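Long-range contacts in flagellar hook protein FlgE (Caulobacter crescentus CB15, PDB 5AY6), which probably assembles into the flagellar hook, thought to act as a universal joint; this chain is a 32 kDa fragment with the protein's third and D2 domains: residues 65-70 with 83-88; 90-95 with 107-112; 4-9 with 278-283. All coordinates share one frame; numbering follows the deposited sequence.

How the contacts relate
From the N terminus, the chain enters strand 6-12, whose partner in contact 3 is not reached until 278-283, so this parallel pairing closes a loop of 268 residues. Contacts 1 and 2 are both nested inside that loop and follow one another in series. Contact 1 closes the hairpin of strands 64-73 and 76-86; contact 2 then sets the next strand, 92-99, against the turn leading into strand 111-113. Contacts 1 and 2, centres about 9 Å apart, touch through probable backbone hydrogen bonds between strands 76-86 and 92-99. Contact 3 lies on the other side of the chain's centre, its centre about 36 Å from that of contact 1, and sets the fragment's first strand beside the late strand 277-291.

Contact 1: residues 65-70 with 83-88; sequences NEYLVD and VAYDAA
The open ends of a beta hairpin are joined here: Asn65, Glu66 and Tyr67 run antiparallel to Tyr85, Ala84 and Val83 in the third domain of the hook protein. Asn65 with Tyr85 and Tyr67 with Val83 are hydrogen-bonded pairs, and Glu66 with Ala84 is the non-hydrogen-bonded pair between them. The bond from Tyr85 N to Asn65 O (2.9 Å) is nearly straight at hydrogen, 173°, whereas that from Asn65 N to Tyr85 O (2.8 Å) is more bent. Tyr67 and Tyr85 share a face, and with CG anti to the carbonyl carbon in both (chi1 -52° and -60°) each ring leans back along its strand toward the other. They touch edge to edge, CD2 of Tyr67 lying 3.8 Å from CD1 of Tyr85. Farther along, CG2 of Val69 packs against CG2 of Val83 at 3.7 Å. Beyond the last pair, two waters continue the connection: Asn65 ND2 donates to one at 2.8 Å, which in turn donates to Asp86 O, and to a second at 2.9 Å, which donates to Ala87 O. On the other face, Glu66 forms a salt bridge with Lys82. Strand 45-53 flanks the hairpin beside 64-73 and strand 92-99 beside 76-86, while Val139 of helix 137-140 touches both tyrosines and Tyr85 OH bonds to Ile128 O.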
ATOM      1  N   ASN A  65     -11.172   0.861  -9.812  1.00 10.51           N
ATOM      2  CA  ASN A  65      -9.987   1.419  -9.174  1.00 13.29           C
ATOM      3  C   ASN A  65     -10.388   2.270  -7.973  1.00 12.76           C
ATOM      4  O   ASN A  65     -11.046   3.299  -8.129  1.00 11.29           O
ATOM      5  CB  ASN A  65      -9.186   2.254 -10.175  1.00 11.93           C
ATOM      6  CG  ASN A  65      -8.679   1.426 -11.339  1.00 17.00           C
ATOM      7  OD1 ASN A  65      -8.320   0.262 -11.169  1.00 15.54           O
ATOM      8  ND2 ASN A  65      -8.655   2.019 -12.529  1.00 14.15           N
ATOM      9  N   GLU A  66     -10.003   1.838  -6.774  1.00 10.01           N
ATOM     10  CA  GLU A  66     -10.382   2.562  -5.562  1.00 11.72           C
ATOM     11  C   GLU A  66      -9.248   3.413  -5.003  1.00 13.77           C
ATOM     12  O   GLU A  66      -8.082   3.007  -5.018  1.00 15.08           O
ATOM     13  CB  GLU A  66     -10.868   1.588  -4.488  1.00 10.42           C
ATOM     14  CG  GLU A  66     -12.091   0.794  -4.911  1.00 13.97           C
ATOM     15  CD  GLU A  66     -12.647  -0.062  -3.792  1.00 18.52           C
ATOM     16  OE1 GLU A  66     -11.990  -0.162  -2.737  1.00 13.65           O
ATOM     17  OE2 GLU A  66     -13.745  -0.634  -3.971  1.00 25.54           O
ATOM     18  N   TYR A  67      -9.606   4.593  -4.507  1.00 10.38           N
ATOM     19  CA  TYR A  67      -8.641   5.510  -3.913  1.00 10.63           C
ATOM     20  C   TYR A  67      -9.235   6.163  -2.665  1.00 16.68           C
ATOM     21  O   TYR A  67     -10.450   6.336  -2.567  1.00 14.68           O
ATOM     22  CB  TYR A  67      -8.227   6.592  -4.921  1.00 11.39           C
ATOM     23  CG  TYR A  67      -7.752   6.067  -6.262  1.00 11.06           C
ATOM     24  CD1 TYR A  67      -6.450   5.602  -6.429  1.00  9.77           C
ATOM     25  CD2 TYR A  67      -8.597   6.058  -7.368  1.00 12.28           C
ATOM     26  CE1 TYR A  67      -6.009   5.127  -7.657  1.00 11.35           C
ATOM     27  CE2 TYR A  67      -8.159   5.585  -8.604  1.00 13.67           C
ATOM     28  CZ  TYR A  67      -6.867   5.122  -8.740  1.00 12.08           C
ATOM     29  OH  TYR A  67      -6.425   4.652  -9.962  1.00 12.82           O
ATOM     30  N   LEU A  68      -8.383   6.525  -1.711  1.00 12.09           N
ATOM     31  CA  LEU A  68      -8.838   7.298  -0.559  1.00 10.07           C
ATOM     32  C   LEU A  68      -8.780   8.779  -0.909  1.00 19.47           C
ATOM     33  O   LEU A  68      -7.908   9.201  -1.669  1.00 17.13           O
ATOM     34  CB  LEU A  68      -7.981   7.016   0.678  1.00 12.93           C
ATOM     35  CG  LEU A  68      -7.868   5.560   1.130  1.00 19.32           C
ATOM     36  CD1 LEU A  68      -7.077   5.466   2.428  1.00 16.67           C
ATOM     37  CD2 LEU A  68      -9.253   4.951   1.294  1.00 20.75           C
ATOM     38  N   VAL A  69      -9.704   9.562  -0.356  1.00 16.37           N
ATOM     39  CA  VAL A  69      -9.737  11.000  -0.604  1.00 15.11           C
ATOM     40  C   VAL A  69      -9.893  11.802   0.683  1.00 20.78           C
ATOM     41  O   VAL A  69     -10.764  11.508   1.506  1.00 14.88           O
ATOM     42  CB  VAL A  69     -10.893  11.389  -1.552  1.00 16.11           C
ATOM     43  CG1 VAL A  69     -10.947  12.902  -1.734  1.00 13.80           C
ATOM     44  CG2 VAL A  69     -10.752  10.697  -2.893  1.00 21.17           C
ATOM     45  N   ASP A  70      -9.044  12.815   0.850  1.00 16.78           N
ATOM     46  CA  ASP A  70      -9.211  13.803   1.915  1.00 19.56           C
ATOM     47  C   ASP A  70      -9.447  15.181   1.310  1.00 19.23           C
ATOM     48  O   ASP A  70      -8.740  15.588   0.385  1.00 19.31           O
ATOM     49  CB  ASP A  70      -7.987  13.854   2.833  1.00 17.85           C
ATOM     50  CG  ASP A  70      -7.816  12.596   3.662  1.00 30.32           C
ATOM     51  OD1 ASP A  70      -8.809  12.139   4.272  1.00 22.59           O
ATOM     52  OD2 ASP A  70      -6.686  12.071   3.702  1.00 35.37           O
ATOM     53  N   VAL A  83     -13.327   6.767  -3.064  1.00 12.10           N
ATOM     54  CA  VAL A  83     -13.959   6.829  -4.377  1.00 11.64           C
ATOM     55  C   VAL A  83     -13.589   5.593  -5.182  1.00 14.49           C
ATOM     56  O   VAL A  83     -12.542   4.984  -4.966  1.00 12.86           O
ATOM     57  CB  VAL A  83     -13.555   8.092  -5.164  1.00 13.17           C
ATOM     58  CG1 VAL A  83     -14.154   9.325  -4.523  1.00 12.77           C
ATOM     59  CG2 VAL A  83     -12.039   8.213  -5.251  1.00 12.76           C
ATOM     60  N   ALA A  84     -14.471   5.212  -6.097  1.00 13.78           N
ATOM     61  CA  ALA A  84     -14.228   4.064  -6.952  1.00 14.57           C
ATOM     62  C   ALA A  84     -14.536   4.455  -8.386  1.00 15.95           C
ATOM     63  O   ALA A  84     -15.641   4.903  -8.683  1.00 17.53           O
ATOM     64  CB  ALA A  84     -15.075   2.875  -6.519  1.00 12.39           C
ATOM     65  N   TYR A  85     -13.551   4.303  -9.266  1.00 12.94           N
ATOM     66  CA  TYR A  85     -13.745   4.598 -10.678  1.00 12.54           C
ATOM     67  C   TYR A  85     -13.780   3.310 -11.492  1.00 14.71           C
ATOM     68  O   TYR A  85     -13.054   2.361 -11.195  1.00 16.69           O
ATOM     69  CB  TYR A  85     -12.637   5.509 -11.203  1.00 14.05           C
ATOM     70  CG  TYR A  85     -12.534   6.846 -10.507  1.00 13.69           C
ATOM     71  CD1 TYR A  85     -11.655   7.032  -9.454  1.00 10.60           C
ATOM     72  CD2 TYR A  85     -13.305   7.925 -10.917  1.00  8.80           C
ATOM     73  CE1 TYR A  85     -11.549   8.255  -8.823  1.00 16.19           C
ATOM     74  CE2 TYR A  85     -13.208   9.150 -10.294  1.00 12.87           C
ATOM     75  CZ  TYR A  85     -12.329   9.309  -9.245  1.00 15.34           C
ATOM     76  OH  TYR A  85     -12.227  10.527  -8.617  1.00 11.74           O
ATOM     77  N   ASP A  86     -14.626   3.283 -12.518  1.00 18.01           N
ATOM     78  CA  ASP A  86     -14.704   2.137 -13.419  1.00 18.07           C
ATOM     79  C   ASP A  86     -13.344   1.927 -14.076  1.00 13.97           C
ATOM     80  O   ASP A  86     -12.762   2.866 -14.614  1.00 13.65           O
ATOM     81  CB  ASP A  86     -15.790   2.355 -14.474  1.00 16.00           C
ATOM     82  CG  ASP A  86     -16.077   1.110 -15.286  1.00 22.59           C
ATOM     83  OD1 ASP A  86     -17.118   0.465 -15.036  1.00 21.45           O
ATOM     84  OD2 ASP A  86     -15.266   0.775 -16.173  1.00 17.97           O
ATOM     85  N   ALA A  87     -12.834   0.701 -14.014  1.00 13.36           N
ATOM     86  CA  ALA A  87     -11.478   0.424 -14.481  1.00 14.05           C
ATOM     87  C   ALA A  87     -11.364   0.489 -16.001  1.00 18.14           C
ATOM     88  O   ALA A  87     -10.273   0.674 -16.541  1.00 11.87           O
ATOM     89  CB  ALA A  87     -11.019  -0.933 -13.978  1.00 19.17           C
ATOM     90  N   ALA A  88     -12.491   0.342 -16.688  1.00 16.15           N
ATOM     91  CA  ALA A  88     -12.500   0.365 -18.143  1.00 18.87           C
ATOM     92  C   ALA A  88     -12.888   1.736 -18.682  1.00 20.06           C
ATOM     93  O   ALA A  88     -12.275   2.232 -19.630  1.00 18.88           O
ATOM     94  CB  ALA A  88     -13.448  -0.705 -18.685  1.00 13.28           C
TER
HETATM   95  O   HOH W   1     -10.453   4.068 -13.114  1.00 20.64           O
HETATM   96  O   HOH W   2      -7.844   0.807 -14.984  1.00 26.07           O

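Contact 2: residues 90-95 with 107-112; sequences NELVSS and GSMTTT
Apolar and sulfur contacts centre on Met109, whose side chain starts away from strand 92-95 but folds back to it, bent at chi2 (-62°) and chi3 (-60°). Its CE reaches Leu92 O at 3.3 Å and lies 4.1 Å from Leu92 CG, while its SD rests 3.3 Å from Val93 O. The Leu92 and Met109 side chains run alongside in opposing senses. Backbone packing comes next: Gly107 CA directs a CA-H...O contact at Ser95 O, 3.2 Å away, and a CB on Gly107 would point toward 90-95 and collide with that oxygen. Ser95 CB in turn packs 3.4 Å from Ser108 O. Direct hydrogen bonding between the segments gives way to water: one molecule joins Ser95 OG (2.9 Å) and Ser108 N (2.9 Å), accepting from the amide and lying 2.7 Å from Thr111 O, to which it may donate. Ser95 OG has a further partner in Ile97 N. Within 107-112, Ser108 OG accepts from Thr110 N and Thr111 N, an ST turn and ST motif that brace the turn on which Met109 sits. Strand 92-99 is outermost in its five-stranded antiparallel sheet and pairs with 76-86, with a classic bulge where two residues, Val93 and Ser94, lie opposite the single Ala84; strand 111-113 pairs instead with 120-122 in a separate two-stranded sheet.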
ATOM      1  N   ASN A  90     -13.373   4.700 -16.743  1.00 16.84           N
ATOM      2  CA  ASN A  90     -12.816   5.801 -15.945  1.00 18.46           C
ATOM      3  C   ASN A  90     -13.860   6.727 -15.309  1.00 19.89           C
ATOM      4  O   ASN A  90     -13.518   7.779 -14.767  1.00 14.35           O
ATOM      5  CB  ASN A  90     -11.844   6.626 -16.795  1.00 16.55           C
ATOM      6  CG  ASN A  90     -10.810   5.763 -17.492  1.00 21.83           C
ATOM      7  OD1 ASN A  90     -10.926   5.480 -18.682  1.00 29.77           O
ATOM      8  ND2 ASN A  90      -9.801   5.324 -16.746  1.00 20.55           N
ATOM      9  N   GLU A  91     -15.129   6.327 -15.360  1.00 20.21           N
ATOM     10  CA  GLU A  91     -16.202   7.093 -14.730  1.00 16.37           C
ATOM     11  C   GLU A  91     -16.264   6.829 -13.234  1.00 20.75           C
ATOM     12  O   GLU A  91     -15.947   5.729 -12.782  1.00 16.01           O
ATOM     13  CB  GLU A  91     -17.559   6.742 -15.339  1.00 19.68           C
ATOM     14  CG  GLU A  91     -17.650   6.849 -16.841  1.00 29.45           C
ATOM     15  CD  GLU A  91     -18.916   6.203 -17.369  1.00 46.08           C
ATOM     16  OE1 GLU A  91     -18.963   4.954 -17.442  1.00 34.21           O
ATOM     17  OE2 GLU A  91     -19.869   6.942 -17.698  1.00 49.19           O
ATOM     18  N   LEU A  92     -16.697   7.829 -12.469  1.00 14.85           N
ATOM     19  CA  LEU A  92     -16.965   7.623 -11.050  1.00 14.58           C
ATOM     20  C   LEU A  92     -18.123   6.645 -10.889  1.00 14.12           C
ATOM     21  O   LEU A  92     -19.161   6.787 -11.537  1.00 14.68           O
ATOM     22  CB  LEU A  92     -17.286   8.945 -10.349  1.00 14.92           C
ATOM     23  CG  LEU A  92     -17.485   8.819  -8.836  1.00 23.42           C
ATOM     24  CD1 LEU A  92     -16.172   8.472  -8.152  1.00 14.70           C
ATOM     25  CD2 LEU A  92     -18.083  10.085  -8.240  1.00 18.82           C
ATOM     26  N   VAL A  93     -17.939   5.647 -10.032  1.00 15.83           N
ATOM     27  CA  VAL A  93     -18.952   4.614  -9.829  1.00 17.55           C
ATOM     28  C   VAL A  93     -19.578   4.728  -8.440  1.00 15.07           C
ATOM     29  O   VAL A  93     -20.776   4.502  -8.269  1.00 16.88           O
ATOM     30  CB  VAL A  93     -18.352   3.200 -10.028  1.00 21.39           C
ATOM     31  CG1 VAL A  93     -19.287   2.122  -9.506  1.00 23.74           C
ATOM     32  CG2 VAL A  93     -18.050   2.967 -11.499  1.00 16.34           C
ATOM     33  N   SER A  94     -18.769   5.095  -7.452  1.00 16.02           N
ATOM     34  CA  SER A  94     -19.279   5.275  -6.096  1.00 10.50           C
ATOM     35  C   SER A  94     -18.367   6.173  -5.268  1.00 16.85           C
ATOM     36  O   SER A  94     -17.153   6.225  -5.491  1.00 13.24           O
ATOM     37  CB  SER A  94     -19.446   3.931  -5.397  1.00 14.27           C
ATOM     38  OG  SER A  94     -18.196   3.435  -4.956  1.00 17.08           O
ATOM     39  N   SER A  95     -18.971   6.878  -4.314  1.00 14.43           N
ATOM     40  CA  SER A  95     -18.249   7.748  -3.390  1.00 14.20           C
ATOM     41  C   SER A  95     -18.791   7.602  -1.971  1.00 22.91           C
ATOM     42  O   SER A  95     -20.004   7.579  -1.766  1.00 18.61           O
ATOM     43  CB  SER A  95     -18.350   9.212  -3.826  1.00 12.75           C
ATOM     44  OG  SER A  95     -17.872  10.079  -2.804  1.00 15.09           O
ATOM     45  N   GLY A 107     -22.615   8.934   1.291  1.00 22.47           N
ATOM     46  CA  GLY A 107     -21.943   9.399   0.093  1.00 17.42           C
ATOM     47  C   GLY A 107     -22.911   9.885  -0.967  1.00 19.19           C
ATOM     48  O   GLY A 107     -24.123   9.752  -0.826  1.00 17.65           O
ATOM     49  N   SER A 108     -22.362  10.452  -2.035  1.00 15.28           N
ATOM     50  CA  SER A 108     -23.159  10.946  -3.153  1.00 23.93           C
ATOM     51  C   SER A 108     -22.350  10.896  -4.438  1.00 24.84           C
ATOM     52  O   SER A 108     -21.130  11.061  -4.414  1.00 22.17           O
ATOM     53  CB  SER A 108     -23.637  12.377  -2.890  1.00 18.49           C
ATOM     54  OG  SER A 108     -24.066  13.001  -4.093  1.00 22.23           O
ATOM     55  N   MET A 109     -23.027  10.666  -5.560  1.00 16.76           N
ATOM     56  CA  MET A 109     -22.366  10.669  -6.859  1.00 18.84           C
ATOM     57  C   MET A 109     -21.982  12.079  -7.305  1.00 19.08           C
ATOM     58  O   MET A 109     -21.133  12.244  -8.179  1.00 25.32           O
ATOM     59  CB  MET A 109     -23.259  10.020  -7.925  1.00 11.66           C
ATOM     60  CG  MET A 109     -23.546   8.552  -7.682  1.00 25.40           C
ATOM     61  SD  MET A 109     -22.061   7.530  -7.690  1.00 22.27           S
ATOM     62  CE  MET A 109     -21.441   7.845  -9.343  1.00 28.22           C
ATOM     63  N   THR A 110     -22.599  13.095  -6.707  1.00 18.47           N
ATOM     64  CA  THR A 110     -22.403  14.465  -7.179  1.00 22.08           C
ATOM     65  C   THR A 110     -21.843  15.427  -6.127  1.00 15.51           C
ATOM     66  O   THR A 110     -21.243  16.446  -6.476  1.00 14.24           O
ATOM     67  CB  THR A 110     -23.723  15.053  -7.715  1.00 18.62           C
ATOM     68  OG1 THR A 110     -24.752  14.891  -6.731  1.00 24.89           O
ATOM     69  CG2 THR A 110     -24.141  14.346  -9.000  1.00 22.34           C
ATOM     70  N   THR A 111     -22.047  15.118  -4.850  1.00 16.28           N
ATOM     71  CA  THR A 111     -21.623  16.018  -3.776  1.00 16.24           C
ATOM     72  C   THR A 111     -20.930  15.318  -2.609  1.00 20.03           C
ATOM     73  O   THR A 111     -20.896  14.087  -2.527  1.00 13.39           O
ATOM     74  CB  THR A 111     -22.822  16.803  -3.184  1.00 16.78           C
ATOM     75  OG1 THR A 111     -23.717  15.897  -2.521  1.00 15.32           O
ATOM     76  CG2 THR A 111     -23.571  17.569  -4.265  1.00 20.91           C
ATOM     77  N   THR A 112     -20.364  16.127  -1.717  1.00 17.45           N
ATOM     78  CA  THR A 112     -20.038  15.680  -0.368  1.00 20.91           C
ATOM     79  C   THR A 112     -20.518  16.728   0.622  1.00 19.22           C
ATOM     80  O   THR A 112     -20.502  17.926   0.324  1.00 19.03           O
ATOM     81  CB  THR A 112     -18.527  15.440  -0.156  1.00 19.55           C
ATOM     82  OG1 THR A 112     -18.308  14.955   1.176  1.00 20.66           O
ATOM     83  CG2 THR A 112     -17.731  16.728  -0.344  1.00 18.28           C
TER
HETATM   84  O   HOH W   3     -19.817  11.813  -1.629  1.00 16.12           O

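Contact 3: residues 4-9 with 278-283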
ATOM      1  N   THR A   4      18.741 -21.308   5.681  1.00 13.27           N
ATOM      2  CA  THR A   4      18.041 -20.437   6.620  1.00 16.27           C
ATOM      3  C   THR A   4      16.587 -20.851   6.824  1.00 18.58           C
ATOM      4  O   THR A   4      15.836 -21.028   5.864  1.00 16.57           O
ATOM      5  CB  THR A   4      18.080 -18.977   6.152  1.00 17.29           C
ATOM      6  OG1 THR A   4      19.438 -18.585   5.929  1.00 13.17           O
ATOM      7  CG2 THR A   4      17.452 -18.063   7.200  1.00 13.66           C
ATOM      8  N   THR A   5      16.191 -20.989   8.085  1.00 10.99           N
ATOM      9  CA  THR A   5      14.836 -21.410   8.412  1.00 15.72           C
ATOM     10  C   THR A   5      14.109 -20.405   9.304  1.00 11.85           C
ATOM     11  O   THR A   5      12.891 -20.456   9.440  1.00 10.73           O
ATOM     12  CB  THR A   5      14.841 -22.778   9.110  1.00 20.15           C
ATOM     13  OG1 THR A   5      15.658 -22.707  10.284  1.00 19.62           O
ATOM     14  CG2 THR A   5      15.404 -23.845   8.181  1.00 12.43           C
ATOM     15  N   ARG A   6      14.855 -19.498   9.925  1.00 12.86           N
ATOM     16  CA  ARG A   6      14.236 -18.513  10.800  1.00 10.69           C
ATOM     17  C   ARG A   6      15.044 -17.231  10.865  1.00 11.74           C
ATOM     18  O   ARG A   6      16.256 -17.264  11.073  1.00 14.59           O
ATOM     19  CB  ARG A   6      14.055 -19.079  12.211  1.00 13.91           C
ATOM     20  CG  ARG A   6      13.390 -18.110  13.174  1.00 18.80           C
ATOM     21  CD  ARG A   6      13.070 -18.765  14.513  1.00 16.32           C
ATOM     22  NE  ARG A   6      12.459 -17.816  15.439  1.00 12.67           N
ATOM     23  CZ  ARG A   6      11.776 -18.161  16.528  1.00 15.17           C
ATOM     24  NH1 ARG A   6      11.617 -19.440  16.837  1.00 11.94           N
ATOM     25  NH2 ARG A   6      11.259 -17.224  17.315  1.00 10.97           N
ATOM     26  N   VAL A   7      14.366 -16.102  10.687  1.00 11.61           N
ATOM     27  CA  VAL A   7      15.014 -14.803  10.793  1.00 11.47           C
ATOM     28  C   VAL A   7      14.270 -13.914  11.776  1.00 12.26           C
ATOM     29  O   VAL A   7      13.044 -13.948  11.862  1.00 13.21           O
ATOM     30  CB  VAL A   7      15.119 -14.084   9.423  1.00 19.70           C
ATOM     31  CG1 VAL A   7      15.840 -14.963   8.411  1.00 23.51           C
ATOM     32  CG2 VAL A   7      13.751 -13.705   8.903  1.00 17.99           C
ATOM     33  N   GLY A   8      15.028 -13.140  12.544  1.00 15.41           N
ATOM     34  CA  GLY A   8      14.447 -12.182  13.459  1.00 10.05           C
ATOM     35  C   GLY A   8      14.818 -10.789  12.999  1.00 18.12           C
ATOM     36  O   GLY A   8      15.997 -10.483  12.816  1.00 13.67           O
ATOM     37  N   VAL A   9      13.817  -9.944  12.790  1.00 13.91           N
ATOM     38  CA  VAL A   9      14.089  -8.582  12.367  1.00 16.32           C
ATOM     39  C   VAL A   9      14.091  -7.657  13.566  1.00 14.14           C
ATOM     40  O   VAL A   9      13.108  -7.575  14.299  1.00 19.44           O
ATOM     41  CB  VAL A   9      13.068  -8.073  11.341  1.00 16.39           C
ATOM     42  CG1 VAL A   9      13.258  -6.583  11.116  1.00 15.19           C
ATOM     43  CG2 VAL A   9      13.202  -8.836  10.027  1.00 12.29           C
ATOM     44  N   GLU A 278      11.090 -22.776   3.315  1.00 12.20           N
ATOM     45  CA  GLU A 278      10.130 -22.236   4.267  1.00  8.08           C
ATOM     46  C   GLU A 278      10.902 -21.512   5.361  1.00 13.38           C
ATOM     47  O   GLU A 278      11.771 -22.096   6.004  1.00 14.58           O
ATOM     48  CB  GLU A 278       9.263 -23.351   4.853  1.00 11.49           C
ATOM     49  CG  GLU A 278       8.207 -22.891   5.841  1.00 14.89           C
ATOM     50  CD  GLU A 278       7.367 -24.043   6.364  1.00 17.16           C
ATOM     51  OE1 GLU A 278       7.668 -25.208   6.022  1.00 18.19           O
ATOM     52  OE2 GLU A 278       6.409 -23.785   7.121  1.00 22.10           O
ATOM     53  N   VAL A 279      10.603 -20.230   5.545  1.00 12.94           N
ATOM     54  CA  VAL A 279      11.335 -19.406   6.499  1.00 14.44           C
ATOM     55  C   VAL A 279      10.407 -18.668   7.458  1.00 12.01           C
ATOM     56  O   VAL A 279       9.568 -17.870   7.046  1.00  8.87           O
ATOM     57  CB  VAL A 279      12.219 -18.364   5.786  1.00 12.42           C
ATOM     58  CG1 VAL A 279      13.197 -17.754   6.771  1.00 12.70           C
ATOM     59  CG2 VAL A 279      12.974 -18.993   4.636  1.00 18.33           C
ATOM     60  N   GLN A 280      10.559 -18.939   8.747  1.00 10.60           N
ATOM     61  CA  GLN A 280       9.862 -18.156   9.748  1.00  9.31           C
ATOM     62  C   GLN A 280      10.478 -16.760   9.798  1.00  9.49           C
ATOM     63  O   GLN A 280      11.700 -16.614   9.834  1.00 10.59           O
ATOM     64  CB  GLN A 280       9.937 -18.824  11.122  1.00 10.32           C
ATOM     65  CG  GLN A 280       9.380 -17.961  12.235  1.00  4.92           C
ATOM     66  CD  GLN A 280       9.294 -18.687  13.556  1.00 14.24           C
ATOM     67  OE1 GLN A 280       9.454 -19.907  13.617  1.00 20.18           O
ATOM     68  NE2 GLN A 280       9.032 -17.942  14.624  1.00 10.24           N
ATOM     69  N   ILE A 281       9.635 -15.737   9.784  1.00 10.52           N
ATOM     70  CA  ILE A 281      10.123 -14.367   9.862  1.00  9.38           C
ATOM     71  C   ILE A 281       9.535 -13.697  11.090  1.00 11.23           C
ATOM     72  O   ILE A 281       8.353 -13.354  11.128  1.00 12.10           O
ATOM     73  CB  ILE A 281       9.781 -13.570   8.591  1.00  9.86           C
ATOM     74  CG1 ILE A 281      10.462 -14.224   7.384  1.00 12.54           C
ATOM     75  CG2 ILE A 281      10.215 -12.111   8.740  1.00 14.73           C
ATOM     76  CD1 ILE A 281      10.088 -13.618   6.056  1.00 20.31           C
ATOM     77  N   ASP A 282      10.379 -13.534  12.102  1.00 13.03           N
ATOM     78  CA  ASP A 282       9.958 -13.064  13.412  1.00 13.37           C
ATOM     79  C   ASP A 282      10.113 -11.548  13.519  1.00 17.95           C
ATOM     80  O   ASP A 282      11.228 -11.027  13.565  1.00 16.48           O
ATOM     81  CB  ASP A 282      10.777 -13.787  14.491  1.00 23.11           C
ATOM     82  CG  ASP A 282      10.217 -13.601  15.890  1.00 32.95           C
ATOM     83  OD1 ASP A 282       9.107 -13.036  16.031  1.00 29.81           O
ATOM     84  OD2 ASP A 282      10.884 -14.043  16.853  1.00 30.15           O
ATOM     85  N   LEU A 283       8.986 -10.841  13.548  1.00 19.26           N
ATOM     86  CA  LEU A 283       8.998  -9.387  13.682  1.00 20.58           C
ATOM     87  C   LEU A 283       8.621  -8.920  15.090  1.00 20.04           C
ATOM     88  O   LEU A 283       8.364  -7.732  15.290  1.00 21.69           O
ATOM     89  CB  LEU A 283       8.039  -8.743  12.674  1.00 18.30           C
ATOM     90  CG  LEU A 283       8.160  -9.079  11.188  1.00 16.46           C
ATOM     91  CD1 LEU A 283       7.174  -8.247  10.383  1.00 16.66           C
ATOM     92  CD2 LEU A 283       9.575  -8.858  10.680  1.00 16.48           C
TER
HETATM   93  O   HOH W   4      14.254 -23.082   4.966  1.00 18.24           O
HETATM   94  O   HOH W   5      12.187 -10.074  15.948  1.00 16.47           O
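Five hydrogen bonds cross between Thr5-Val9 and Gln280-Asp282, four of them between backbones. Gln280 N donates to Thr5 O from above the carbonyl plane, and Val7 N to Gln280 O. Asp282 N meets Val7 O at 2.7 Å, nearly straight (173°), and Asp282 O receives Val9 N at 2.9 Å. Water extends this ladder at both ends: one molecule donates to Thr4 O and Glu278 O, another lies 2.7 Å from Asp282 O and reaches Val9 O. The fifth bond is a salt bridge, Arg6 NH2 to Asp282 OD2 at 3.2 Å, in the guanidinium plane but above the carboxylate plane. With CG anti to the backbone N (chi1 -179°) and an extended chain, Arg6 lies alongside Gln280, whose NE2 sits 3.3 Å from CZ over the guanidinium face, the planes 25° apart. An alanine in place of Gln280 is likely to leave that face without its amide cover and the guanidinium freer to swing off Asp282. This is a parallel pairing in a mixed sheet that brings the fragment's first strand, 6-12, against 277-291, with 298-304 flanking the former and 242-245 the latter. Asp282 OD1 is held by Ala284 N, Thr4 OG1 by Ser174 N, and Asn305 OD1 takes both Thr5 N and Arg6 N. On the apolar face, Val7 CG2 packs 3.7 Å from Ile281 CG1, while Val9 CB meets Leu283 CD2 at 3.6 Å.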